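Local coordinates for protein unsaturated glucuronyl hydrolase (Streptococcus agalactiae, PDB 2ZZR) that hydrolyses unsaturated disaccharides of chondroitin, hyaluronan and heparin, releasing the unsaturated uronic acid, at residues F278-V287 with T337-Y346. Sequence-based numbering, arbitrary orientation. Where two conformers were deposited one is given.
Sequences FLNRLPEDKV and TMLRSLIEQY. With SO4 (sulfate ion), chain D.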
loop_
_atom_site.group_PDB
_atom_site.type_symbol
_atom_site.label_atom_id
_atom_site.label_comp_id
_atom_site.label_asym_id
_atom_site.label_seq_id
_atom_site.Cartn_x
_atom_site.Cartn_y
_atom_site.Cartn_z
ATOM N N PHE A 278 8.984 10.759 7.330
ATOM C CA PHE A 278 7.944 10.017 8.030
ATOM C C PHE A 278 8.403 9.694 9.448
ATOM O O PHE A 278 7.707 10.010 10.415
ATOM C CB PHE A 278 7.618 8.744 7.231
ATOM C CG PHE A 278 6.397 7.992 7.705
ATOM C CD1 PHE A 278 5.129 8.314 7.223
ATOM C CD2 PHE A 278 6.526 6.916 8.580
ATOM C CE1 PHE A 278 3.995 7.599 7.640
ATOM C CE2 PHE A 278 5.397 6.194 9.001
ATOM C CZ PHE A 278 4.133 6.538 8.526
ATOM N N LEU A 279 9.597 9.106 9.574
ATOM C CA LEU A 279 10.119 8.705 10.878
ATOM C C LEU A 279 10.192 9.884 11.842
ATOM O O LEU A 279 9.839 9.746 13.012
ATOM C CB LEU A 279 11.497 8.051 10.744
ATOM C CG LEU A 279 11.546 6.713 9.991
ATOM C CD1 LEU A 279 12.995 6.234 9.886
ATOM C CD2 LEU A 279 10.653 5.653 10.643
ATOM N N ASN A 280 10.634 11.035 11.333
ATOM C CA ASN A 280 10.811 12.239 12.154
ATOM C C ASN A 280 9.503 12.820 12.680
ATOM O O ASN A 280 9.503 13.612 13.632
ATOM C CB ASN A 280 11.588 13.303 11.378
ATOM C CG ASN A 280 13.068 12.987 11.285
ATOM O OD1 ASN A 280 13.581 12.162 12.035
ATOM N ND2 ASN A 280 13.760 13.650 10.371
ATOM N N ARG A 281 8.396 12.417 12.065
ATOM C CA ARG A 281 7.085 12.929 12.446
ATOM C C ARG A 281 6.200 11.902 13.154
ATOM O O ARG A 281 5.017 12.148 13.398
ATOM C CB ARG A 281 6.399 13.560 11.237
ATOM C CG ARG A 281 7.050 14.877 10.840
ATOM C CD ARG A 281 6.793 15.261 9.397
ATOM N NE ARG A 281 7.532 16.477 9.034
ATOM C CZ ARG A 281 8.838 16.524 8.763
ATOM N NH1 ARG A 281 9.583 15.422 8.800
ATOM N NH2 ARG A 281 9.405 17.684 8.440
ATOM N N LEU A 282 6.797 10.761 13.505
ATOM C CA LEU A 282 6.135 9.749 14.330
ATOM C C LEU A 282 6.088 10.179 15.795
ATOM O O LEU A 282 7.046 10.778 16.292
ATOM C CB LEU A 282 6.854 8.397 14.225
ATOM C CG LEU A 282 6.802 7.661 12.882
ATOM C CD1 LEU A 282 7.597 6.373 12.978
ATOM C CD2 LEU A 282 5.369 7.374 12.441
ATOM N N PRO A 283 4.981 9.867 16.496
ATOM C CA PRO A 283 4.871 10.172 17.927
ATOM C C PRO A 283 5.599 9.153 18.802
ATOM O O PRO A 283 6.298 8.278 18.285
ATOM C CB PRO A 283 3.365 10.085 18.172
ATOM C CG PRO A 283 2.928 9.012 17.240
ATOM C CD PRO A 283 3.756 9.222 15.987
ATOM N N GLU A 284 5.419 9.262 20.120
ATOM C CA GLU A 284 6.127 8.423 21.090
ATOM C C GLU A 284 6.037 6.915 20.818
ATOM O O GLU A 284 7.043 6.211 20.929
ATOM C CB GLU A 284 5.659 8.744 22.519
ATOM C CG GLU A 284 6.670 8.412 23.618
ATOM C CD GLU A 284 6.744 6.929 23.953
ATOM O OE1 GLU A 284 5.706 6.231 23.859
ATOM O OE2 GLU A 284 7.847 6.459 24.317
ATOM N N ASP A 285 4.846 6.419 20.476
ATOM C CA ASP A 285 4.661 4.987 20.220
ATOM C C ASP A 285 4.985 4.575 18.772
ATOM O O ASP A 285 4.745 3.436 18.380
ATOM C CB ASP A 285 3.263 4.503 20.661
ATOM C CG ASP A 285 2.137 4.952 19.727
ATOM O OD1 ASP A 285 2.394 5.641 18.716
ATOM O OD2 ASP A 285 0.971 4.598 20.015
ATOM N N LYS A 286 5.526 5.517 18.000
ATOM C CA LYS A 286 5.986 5.287 16.616
ATOM C C LYS A 286 4.878 4.880 15.632
ATOM O O LYS A 286 5.151 4.266 14.594
ATOM C CB LYS A 286 7.157 4.284 16.569
ATOM C CG LYS A 286 8.245 4.490 17.634
ATOM C CD LYS A 286 8.868 5.883 17.595
ATOM C CE LYS A 286 10.086 5.975 18.521
ATOM N NZ LYS A 286 9.738 5.815 19.971
ATOM N N VAL A 287 3.633 5.231 15.954
ATOM C CA VAL A 287 2.505 4.965 15.064
ATOM C C VAL A 287 1.918 6.288 14.585
ATOM O O VAL A 287 1.405 7.075 15.377
ATOM C CB VAL A 287 1.427 4.054 15.724
ATOM C CG1 VAL A 287 0.186 3.956 14.847
ATOM C CG2 VAL A 287 1.998 2.666 15.989
ATOM N N THR A 337 10.273 -1.478 15.777
ATOM C CA THR A 337 9.583 -0.681 16.794
ATOM C C THR A 337 8.149 -0.368 16.365
ATOM O O THR A 337 7.212 -0.493 17.162
ATOM C CB THR A 337 10.323 0.643 17.086
ATOM O OG1 THR A 337 11.726 0.392 17.228
ATOM C CG2 THR A 337 9.799 1.280 18.366
ATOM N N MET A 338 7.994 0.034 15.104
ATOM C CA MET A 338 6.697 0.383 14.534
ATOM C C MET A 338 5.770 -0.830 14.509
ATOM O O MET A 338 4.619 -0.752 14.944
ATOM C CB MET A 338 6.883 0.965 13.130
ATOM C CG MET A 338 7.676 2.282 13.107
ATOM S SD MET A 338 8.414 2.631 11.490
ATOM C CE MET A 338 6.977 3.256 10.636
ATOM N N LEU A 339 6.281 -1.960 14.019
ATOM C CA LEU A 339 5.487 -3.180 13.975
ATOM C C LEU A 339 5.149 -3.679 15.383
ATOM O O LEU A 339 4.031 -4.146 15.623
ATOM C CB LEU A 339 6.185 -4.266 13.147
ATOM C CG LEU A 339 5.399 -5.551 12.838
ATOM C CD1 LEU A 339 4.008 -5.289 12.223
ATOM C CD2 LEU A 339 6.217 -6.460 11.935
ATOM N N ARG A 340 6.109 -3.580 16.304
ATOM C CA ARG A 340 5.858 -3.953 17.702
ATOM C C ARG A 340 4.673 -3.168 18.266
ATOM O O ARG A 340 3.772 -3.752 18.869
ATOM C CB ARG A 340 7.088 -3.733 18.586
ATOM C CG ARG A 340 6.826 -4.089 20.056
ATOM C CD ARG A 340 8.041 -3.892 20.949
ATOM N NE ARG A 340 9.119 -4.839 20.661
ATOM C CZ ARG A 340 9.105 -6.133 20.981
ATOM N NH1 ARG A 340 8.059 -6.669 21.598
ATOM N NH2 ARG A 340 10.143 -6.900 20.676
ATOM N N SER A 341 4.677 -1.852 18.058
ATOM C CA SER A 341 3.577 -1.004 18.515
ATOM C C SER A 341 2.241 -1.405 17.892
ATOM O O SER A 341 1.223 -1.455 18.585
ATOM C CB SER A 341 3.866 0.468 18.249
ATOM O OG SER A 341 4.810 0.962 19.179
ATOM N N LEU A 342 2.241 -1.709 16.591
ATOM C CA LEU A 342 1.015 -2.167 15.947
ATOM C C LEU A 342 0.487 -3.441 16.613
ATOM O O LEU A 342 -0.694 -3.525 16.961
ATOM C CB LEU A 342 1.215 -2.369 14.440
ATOM C CG LEU A 342 1.470 -1.114 13.599
ATOM C CD1 LEU A 342 1.646 -1.499 12.143
ATOM C CD2 LEU A 342 0.347 -0.076 13.742
ATOM N N ILE A 343 1.375 -4.415 16.810
ATOM C CA ILE A 343 1.011 -5.691 17.415
ATOM C C ILE A 343 0.479 -5.494 18.836
ATOM O O ILE A 343 -0.577 -6.034 19.191
ATOM C CB ILE A 343 2.226 -6.666 17.458
ATOM C CG1 ILE A 343 2.610 -7.116 16.046
ATOM C CG2 ILE A 343 1.915 -7.890 18.330
ATOM C CD1 ILE A 343 4.005 -7.734 15.960
ATOM N N GLU A 344 1.204 -4.711 19.628
ATOM C CA GLU A 344 0.962 -4.641 21.072
ATOM C C GLU A 344 -0.124 -3.648 21.476
ATOM O O GLU A 344 -0.736 -3.792 22.541
ATOM C CB GLU A 344 2.259 -4.315 21.816
ATOM C CG GLU A 344 3.312 -5.414 21.743
ATOM C CD GLU A 344 4.577 -5.090 22.522
ATOM O OE1 GLU A 344 4.706 -3.961 23.041
ATOM O OE2 GLU A 344 5.456 -5.977 22.604
ATOM N N GLN A 345 -0.363 -2.642 20.640
ATOM C CA GLN A 345 -1.256 -1.550 21.032
ATOM C C GLN A 345 -2.437 -1.323 20.094
ATOM O O GLN A 345 -3.438 -0.716 20.497
ATOM C CB GLN A 345 -0.476 -0.240 21.212
ATOM C CG GLN A 345 0.586 -0.255 22.323
ATOM C CD GLN A 345 0.019 -0.574 23.704
ATOM O OE1 GLN A 345 0.588 -1.379 24.445
ATOM N NE2 GLN A 345 -1.100 0.060 24.057
ATOM N N TYR A 346 -2.328 -1.803 18.856
ATOM C CA TYR A 346 -3.320 -1.471 17.831
ATOM C C TYR A 346 -4.033 -2.656 17.184
ATOM O O TYR A 346 -5.055 -2.478 16.513
ATOM C CB TYR A 346 -2.695 -0.548 16.773
ATOM C CG TYR A 346 -2.322 0.803 17.331
ATOM C CD1 TYR A 346 -3.256 1.839 17.370
ATOM C CD2 TYR A 346 -1.044 1.047 17.838
ATOM C CE1 TYR A 346 -2.927 3.084 17.895
ATOM C CE2 TYR A 346 -0.703 2.297 18.368
ATOM C CZ TYR A 346 -1.656 3.308 18.391
ATOM O OH TYR A 346 -1.348 4.547 18.903
HETATM S S SO4 D . 10.364 9.371 21.248
HETATM O O1 SO4 D . 11.692 9.936 21.014
HETATM O O2 SO4 D . 9.853 8.756 20.027
HETATM O O3 SO4 D . 10.442 8.353 22.294
HETATM O O4 SO4 D . 9.450 10.436 21.650
#
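With chi1 at 74°, the carboxylate of D285 sits between its own backbone N and carbonyl carbon, while chi1 of -66° swings the Y346 ring away from its carbonyl, and the two side chains approach from opposite directions. The phenol OH donates to the syn lone pair of D285 OD2 (2.6 Å), and this oxygen lies at the ring edge, in the ring plane, though the carboxylate itself is turned 74° from the ring. Aspartate suits the place because its other oxygen, OD1, takes the backbone N of V287 in an Asx turn and pairs with R302, which together fix the carboxylate's rotation. S341, with its short hydroxyl, makes the link to the backbone: OG donates to D285 O at 2.6 Å.

V287, branched at CB, splits its methyls: CG1 makes a CH-pi contact over the Y346 face, 4.2 Å from the centroid, while CG2 packs at the ring's CE2, on S341 CB and on L342 CD2. M338, unbranched and flexible, bends so that CE comes to the edge of the F278 ring, 3.7 Å from CE2, and also meets L282 CD1; its SD touches L279 CD2. M338 CG lies 3.5 Å from K286 O, a buried carbonyl without a hydrogen-bond partner in the model. K286 lays its aliphatic CG against T337 CG2 and carries NZ off to E284 O and a sulfate, likely a component of the crystallisation solution, which R16 also binds.

Helix 304-318 covers the contact, with A310 on F278, V311 on M338 and T304 on V287 and Y346. The loop after helix 265-280, with a type I turn from P283 to K286, lays D285, K286 and V287 on helix 328-346, a loop-to-helix junction in the alpha-helical barrel of this glycosyl hydrolase family 88 enzyme.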